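Mandelate racemase/muconate lactonizing protein (Geobacillus sp. Y412MC10, PDB 3P3B) probably acts as a magnesium-dependent enzyme of the enolase superfamily, related to mandelate racemase and muconate lactonizing enzyme, abstracting a proton next to a substrate carboxylate. Local coordinates at residues A[146-151]-A[188-193]. Numbering follows the deposited sequence.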
# COMPACT_ATOMS: atom_id res chain seq x y z
N ARG A 146 -26.49 19.62 13.66
CA ARG A 146 -26.18 20.91 14.28
C ARG A 146 -25.45 20.72 15.62
O ARG A 146 -24.60 21.53 15.99
CB ARG A 146 -27.43 21.73 14.53
CG ARG A 146 -28.27 21.99 13.31
CD ARG A 146 -29.57 22.64 13.74
NE ARG A 146 -30.34 23.09 12.59
CZ ARG A 146 -31.45 22.51 12.15
NH1 ARG A 146 -31.94 21.45 12.77
NH2 ARG A 146 -32.06 23.00 11.08
N ALA A 147 -25.83 19.68 16.36
CA ALA A 147 -25.19 19.38 17.63
C ALA A 147 -23.74 18.92 17.40
O ALA A 147 -22.85 19.31 18.14
CB ALA A 147 -25.98 18.34 18.41
N ALA A 148 -23.55 18.11 16.36
CA ALA A 148 -22.22 17.65 15.92
C ALA A 148 -21.34 18.82 15.49
O ALA A 148 -20.18 18.93 15.91
CB ALA A 148 -22.36 16.64 14.79
N VAL A 149 -21.86 19.69 14.63
CA VAL A 149 -21.09 20.87 14.25
C VAL A 149 -20.69 21.72 15.47
O VAL A 149 -19.56 22.24 15.55
CB VAL A 149 -21.84 21.74 13.22
CG1 VAL A 149 -21.15 23.07 13.03
CG2 VAL A 149 -21.99 21.00 11.90
N ALA A 150 -21.60 21.86 16.42
CA ALA A 150 -21.32 22.69 17.59
C ALA A 150 -20.20 22.09 18.43
O ALA A 150 -19.32 22.79 18.89
CB ALA A 150 -22.59 22.87 18.43
N LEU A 151 -20.26 20.77 18.63
CA LEU A 151 -19.24 20.08 19.40
C LEU A 151 -17.85 20.21 18.76
O LEU A 151 -16.86 20.51 19.42
CB LEU A 151 -19.61 18.60 19.53
CG LEU A 151 -18.50 17.75 20.12
CD1 LEU A 151 -18.08 18.34 21.46
CD2 LEU A 151 -18.93 16.29 20.27
N ILE A 188 -18.97 17.26 5.63
CA ILE A 188 -18.97 18.57 5.01
C ILE A 188 -19.40 19.68 5.98
O ILE A 188 -18.77 20.73 6.03
CB ILE A 188 -19.88 18.58 3.74
CG1 ILE A 188 -19.25 17.73 2.63
CG2 ILE A 188 -20.11 20.02 3.28
CD1 ILE A 188 -20.25 17.22 1.57
N ALA A 189 -20.50 19.44 6.70
CA ALA A 189 -20.98 20.38 7.70
C ALA A 189 -19.93 20.64 8.79
O ALA A 189 -19.73 21.79 9.21
CB ALA A 189 -22.27 19.86 8.33
N ILE A 190 -19.26 19.58 9.22
CA ILE A 190 -18.21 19.73 10.24
C ILE A 190 -17.09 20.62 9.72
O ILE A 190 -16.65 21.55 10.40
CB ILE A 190 -17.61 18.37 10.70
CG1 ILE A 190 -18.67 17.46 11.33
CG2 ILE A 190 -16.43 18.60 11.67
CD1 ILE A 190 -19.56 18.14 12.33
N VAL A 191 -16.61 20.35 8.50
CA VAL A 191 -15.53 21.14 7.93
C VAL A 191 -15.92 22.61 7.77
O VAL A 191 -15.16 23.50 8.15
CB VAL A 191 -15.02 20.55 6.60
CG1 VAL A 191 -13.92 21.42 6.04
CG2 VAL A 191 -14.49 19.13 6.81
N ARG A 192 -17.10 22.87 7.22
CA ARG A 192 -17.54 24.27 7.14
C ARG A 192 -17.60 24.92 8.52
O ARG A 192 -17.14 26.06 8.71
CB ARG A 192 -18.89 24.39 6.43
CG ARG A 192 -18.75 24.42 4.93
CD ARG A 192 -19.79 25.35 4.28
NE ARG A 192 -20.07 24.92 2.92
CZ ARG A 192 -20.91 23.94 2.63
NH1 ARG A 192 -21.55 23.30 3.61
NH2 ARG A 192 -21.12 23.59 1.36
N GLY A 193 -18.16 24.20 9.49
CA GLY A 193 -18.31 24.70 10.84
C GLY A 193 -16.98 25.10 11.47
O GLY A 193 -16.87 26.17 12.09
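Ala-189 O accepts the helical hydrogen bond of Gly-193 N at 2.9 Å, and Val-149 CG2 packs against the same carbonyl oxygen from the facing helix at 3.6 Å. No hydrogen bond joins the two segments; methyl contacts carry the packing here, and one turn further on Gln-153 NE2 of helix 145-161 hydrogen-bonds Gly-193 O. Val-149 straddles one turn of helix 180-198: with CG1 anti to its own N (chi1 170°), that methyl reaches Gly-193 CA at 3.9 Å, while CG2 also meets Ala-189 CB at 3.8 Å. The missing side chain of Gly-193 lets CG1 settle directly on the backbone. Ile-190 answers from the other helix. Its chi2 of -46° bends CD1 over the opposing main chain, placing it 3.6 Å from Val-149 N and 4.0 Å from Ala-148 CB. Ile-190 also touches Met-152 on helix 145-161 and Ile-169 on strand 167-170, which links the interhelical seam to the sheet. The segment axes approach to 8.9 Å and cross at -39°, both running in broadly the same N-to-C direction. Each helix comes after one of two strands paired in parallel, 126-135 and 167-170 (the latter with short helix 173-176 between), as expected for neighbouring outer helices of the modified TIM barrel, (beta/alpha)7-beta, of the enolase superfamily.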